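Local coordinates for N2152 (Neocallimastix frontalis, PDB 5U22), which is a family 39 glycoside hydrolase of a rumen anaerobic fungus that probably hydrolyses rare arabinosyl substrates with polyspecific activity, at residues W120-K131 with T167-E178. Residues are numbered along the deposited sequence; the frame is centred on the assembly and turned at random.
Sequences WFNEIRSFINDK and TYDLLRQIDPNE
Leu170 of helix 160-174 packs against Phe121, Ile124 and Arg125, and its two methyls divide the work. Leu170 CD2 sits over the middle of the Phe121 ring, 3.7 Å from the centroid and only 10° off the ring normal, a CH-pi contact that suits a branched aliphatic chain beside a flat aromatic. Leu170 CD1 lies instead against one face of the Arg125 guanidinium, 3.7 Å from Arg125 NH2, so that the exposed arginine lends its flat group as a lid over the leucine. One turn on, Ile174 meets Ile128, Ile174 CD1 lying 3.8 Å from Ile128 CG1; with chi1 of Ile128 at -68°, its CG2 is anti to the backbone N and rests against Ile174 O. Ile124 is a knob in a hole formed by Thr167, Leu170, Leu171 and Ile174. These are neighbouring helices on the outside of the TIM barrel, following successive parallel strands and running the same way at 28°, and beta-branched and leucine side chains fill the seam. At one end Trp120 NE1 donates to Thr167 OG1 at 3.0 Å, within the indole plane; that hydroxyl also bonds Met163 O. At the other, Lys131 extends until its last torsion bends, and its NZ forms salt bridges with Asp175 OD2 (2.7 Å, syn lone pair) and Glu178 OE1 (2.9 Å, anti lone pair), a long chain with one cation serving two carboxylates. A methionine here would probably leave both acids without their shared positive mate beside strand 139-143. Asp175 is the first residue to leave the helical conformation, and the type I turn from it to Glu178 sets the two acids round the amine.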
# COMPACT_ATOMS: atom_id res chain seq x y z
N TRP A 120 -7.81 28.68 -0.14
CA TRP A 120 -7.28 27.42 0.36
C TRP A 120 -7.59 27.24 1.85
O TRP A 120 -8.09 26.19 2.28
CB TRP A 120 -5.78 27.38 0.10
CG TRP A 120 -5.02 26.18 0.62
CD1 TRP A 120 -3.98 26.21 1.50
CD2 TRP A 120 -5.18 24.81 0.23
NE1 TRP A 120 -3.49 24.94 1.70
CE2 TRP A 120 -4.21 24.06 0.93
CE3 TRP A 120 -6.05 24.13 -0.64
CZ2 TRP A 120 -4.08 22.67 0.81
CZ3 TRP A 120 -5.92 22.74 -0.76
CH2 TRP A 120 -4.94 22.03 -0.05
N PHE A 121 -7.34 28.28 2.64
CA PHE A 121 -7.59 28.19 4.07
C PHE A 121 -9.08 28.10 4.37
O PHE A 121 -9.50 27.33 5.24
CB PHE A 121 -6.94 29.38 4.78
CG PHE A 121 -5.49 29.15 5.17
CD1 PHE A 121 -4.69 28.25 4.48
CD2 PHE A 121 -4.95 29.81 6.27
CE1 PHE A 121 -3.36 28.04 4.86
CE2 PHE A 121 -3.63 29.59 6.66
CZ PHE A 121 -2.84 28.71 5.95
N ASN A 122 -9.91 28.90 3.68
CA ASN A 122 -11.35 28.81 3.88
C ASN A 122 -11.86 27.40 3.59
O ASN A 122 -12.65 26.84 4.36
CB ASN A 122 -12.07 29.83 3.00
CG ASN A 122 -11.90 31.25 3.50
OD1 ASN A 122 -11.84 31.48 4.71
ND2 ASN A 122 -11.80 32.21 2.58
N GLU A 123 -11.40 26.81 2.49
CA GLU A 123 -11.85 25.45 2.16
C GLU A 123 -11.39 24.44 3.20
O GLU A 123 -12.16 23.55 3.58
CB GLU A 123 -11.34 25.07 0.77
CG GLU A 123 -12.04 25.80 -0.36
CD GLU A 123 -13.52 25.52 -0.39
OE1 GLU A 123 -13.91 24.34 -0.25
OE2 GLU A 123 -14.31 26.48 -0.53
N ILE A 124 -10.14 24.56 3.67
CA ILE A 124 -9.65 23.64 4.70
C ILE A 124 -10.46 23.79 5.98
O ILE A 124 -10.88 22.80 6.57
CB ILE A 124 -8.14 23.85 4.94
CG1 ILE A 124 -7.35 23.33 3.74
CG2 ILE A 124 -7.69 23.12 6.18
CD1 ILE A 124 -5.87 23.64 3.83
N ARG A 125 -10.74 25.04 6.39
CA ARG A 125 -11.51 25.25 7.62
C ARG A 125 -12.90 24.65 7.50
O ARG A 125 -13.40 24.03 8.45
CB ARG A 125 -11.63 26.74 7.94
CG ARG A 125 -10.39 27.40 8.44
CD ARG A 125 -10.68 28.89 8.69
NE ARG A 125 -9.47 29.64 8.97
CZ ARG A 125 -8.85 29.62 10.14
NH1 ARG A 125 -9.32 28.87 11.12
NH2 ARG A 125 -7.75 30.34 10.32
N SER A 126 -13.56 24.87 6.37
CA SER A 126 -14.88 24.27 6.16
C SER A 126 -14.81 22.75 6.20
O SER A 126 -15.68 22.10 6.79
CB SER A 126 -15.47 24.75 4.83
OG SER A 126 -16.69 24.07 4.56
N PHE A 127 -13.76 22.16 5.60
CA PHE A 127 -13.65 20.71 5.64
C PHE A 127 -13.44 20.22 7.07
O PHE A 127 -14.05 19.23 7.50
CB PHE A 127 -12.50 20.20 4.76
CG PHE A 127 -12.19 18.76 5.03
CD1 PHE A 127 -13.04 17.76 4.56
CD2 PHE A 127 -11.13 18.40 5.86
CE1 PHE A 127 -12.80 16.42 4.87
CE2 PHE A 127 -10.89 17.06 6.18
CZ PHE A 127 -11.73 16.08 5.68
N ILE A 128 -12.56 20.89 7.82
CA ILE A 128 -12.25 20.44 9.18
C ILE A 128 -13.48 20.55 10.08
O ILE A 128 -13.71 19.70 10.95
CB ILE A 128 -11.06 21.23 9.75
CG1 ILE A 128 -9.80 20.85 8.98
CG2 ILE A 128 -10.87 20.92 11.22
CD1 ILE A 128 -9.49 19.37 9.04
N ASN A 129 -14.28 21.59 9.88
CA ASN A 129 -15.55 21.68 10.60
C ASN A 129 -16.44 20.47 10.32
O ASN A 129 -16.98 19.85 11.25
CB ASN A 129 -16.27 22.98 10.22
CG ASN A 129 -17.66 23.06 10.81
OD1 ASN A 129 -17.83 23.31 12.00
ND2 ASN A 129 -18.67 22.85 9.97
N ASP A 130 -16.60 20.11 9.04
CA ASP A 130 -17.42 18.96 8.70
C ASP A 130 -16.81 17.67 9.22
O ASP A 130 -17.54 16.76 9.64
CB ASP A 130 -17.61 18.87 7.18
CG ASP A 130 -18.42 20.02 6.62
OD1 ASP A 130 -19.08 20.73 7.42
OD2 ASP A 130 -18.40 20.22 5.39
N LYS A 131 -15.48 17.57 9.17
CA LYS A 131 -14.77 16.42 9.74
C LYS A 131 -15.11 16.24 11.21
O LYS A 131 -15.50 15.15 11.64
CB LYS A 131 -13.27 16.60 9.53
CG LYS A 131 -12.39 15.51 10.13
CD LYS A 131 -10.92 15.76 9.79
CE LYS A 131 -9.98 14.69 10.39
NZ LYS A 131 -9.70 14.87 11.83
N THR A 167 0.16 25.85 5.94
CA THR A 167 -0.98 24.96 6.10
C THR A 167 -0.78 24.06 7.32
O THR A 167 -1.74 23.74 8.03
CB THR A 167 -1.18 24.13 4.83
OG1 THR A 167 -1.26 25.02 3.71
CG2 THR A 167 -2.45 23.32 4.91
N TYR A 168 0.46 23.63 7.55
CA TYR A 168 0.79 22.85 8.74
C TYR A 168 0.41 23.61 10.01
O TYR A 168 -0.23 23.06 10.91
CB TYR A 168 2.29 22.54 8.71
CG TYR A 168 2.83 21.63 9.80
CD1 TYR A 168 3.05 22.09 11.09
CD2 TYR A 168 3.18 20.32 9.50
CE1 TYR A 168 3.58 21.25 12.08
CE2 TYR A 168 3.71 19.48 10.47
CZ TYR A 168 3.90 19.95 11.75
OH TYR A 168 4.43 19.10 12.69
N ASP A 169 0.77 24.90 10.08
CA ASP A 169 0.44 25.68 11.27
C ASP A 169 -1.06 25.80 11.43
O ASP A 169 -1.59 25.76 12.55
CB ASP A 169 1.09 27.06 11.20
CG ASP A 169 2.60 27.01 11.35
OD1 ASP A 169 3.11 25.93 11.71
OD2 ASP A 169 3.27 28.03 11.11
N LEU A 170 -1.78 25.96 10.31
CA LEU A 170 -3.24 26.00 10.36
C LEU A 170 -3.80 24.69 10.92
O LEU A 170 -4.66 24.71 11.82
CB LEU A 170 -3.80 26.28 8.96
CG LEU A 170 -5.32 26.10 8.88
CD1 LEU A 170 -6.03 27.16 9.72
CD2 LEU A 170 -5.80 26.14 7.45
N LEU A 171 -3.33 23.55 10.41
CA LEU A 171 -3.87 22.26 10.84
C LEU A 171 -3.59 21.99 12.31
O LEU A 171 -4.41 21.38 13.01
CB LEU A 171 -3.27 21.14 9.98
CG LEU A 171 -3.84 21.13 8.55
CD1 LEU A 171 -3.15 20.10 7.69
CD2 LEU A 171 -5.34 20.87 8.59
N ARG A 172 -2.43 22.42 12.81
CA ARG A 172 -2.12 22.22 14.22
C ARG A 172 -3.04 23.05 15.10
O ARG A 172 -3.32 22.66 16.24
CB ARG A 172 -0.67 22.57 14.51
CG ARG A 172 0.35 21.58 13.97
CD ARG A 172 0.19 20.19 14.55
NE ARG A 172 1.40 19.40 14.33
CZ ARG A 172 1.42 18.10 14.07
NH1 ARG A 172 0.30 17.41 13.99
NH2 ARG A 172 2.58 17.49 13.89
N GLN A 173 -3.50 24.19 14.60
CA GLN A 173 -4.42 25.02 15.36
C GLN A 173 -5.83 24.46 15.35
O GLN A 173 -6.47 24.36 16.40
CB GLN A 173 -4.39 26.45 14.81
N ILE A 174 -6.35 24.08 14.17
CA ILE A 174 -7.76 23.72 14.07
C ILE A 174 -8.05 22.22 14.15
O ILE A 174 -9.21 21.85 14.35
CB ILE A 174 -8.40 24.30 12.79
CG1 ILE A 174 -7.87 23.61 11.53
CG2 ILE A 174 -8.16 25.82 12.71
CD1 ILE A 174 -8.48 24.17 10.24
N ASP A 175 -7.05 21.35 14.00
CA ASP A 175 -7.24 19.91 14.16
C ASP A 175 -6.02 19.32 14.85
O ASP A 175 -5.29 18.49 14.29
CB ASP A 175 -7.50 19.25 12.79
CG ASP A 175 -8.07 17.84 12.90
OD1 ASP A 175 -8.34 17.37 14.04
OD2 ASP A 175 -8.28 17.19 11.84
N PRO A 176 -5.76 19.74 16.09
CA PRO A 176 -4.45 19.47 16.71
C PRO A 176 -4.16 17.99 16.95
O PRO A 176 -2.99 17.59 17.01
CB PRO A 176 -4.53 20.25 18.04
CG PRO A 176 -5.99 20.33 18.34
CD PRO A 176 -6.66 20.48 16.99
N ASN A 177 -5.19 17.16 17.09
CA ASN A 177 -4.97 15.76 17.40
C ASN A 177 -4.87 14.88 16.16
O ASN A 177 -4.69 13.66 16.29
CB ASN A 177 -6.07 15.28 18.34
CG ASN A 177 -6.09 16.08 19.61
OD1 ASN A 177 -5.04 16.31 20.22
ND2 ASN A 177 -7.26 16.54 20.01
N GLU A 178 -4.96 15.46 14.97
CA GLU A 178 -4.87 14.67 13.76
C GLU A 178 -3.43 14.63 13.26
O GLU A 178 -2.66 15.57 13.45
CB GLU A 178 -5.80 15.24 12.68
CG GLU A 178 -5.93 14.37 11.44
CD GLU A 178 -6.42 12.96 11.75
OE1 GLU A 178 -7.66 12.75 11.74
OE2 GLU A 178 -5.57 12.07 12.00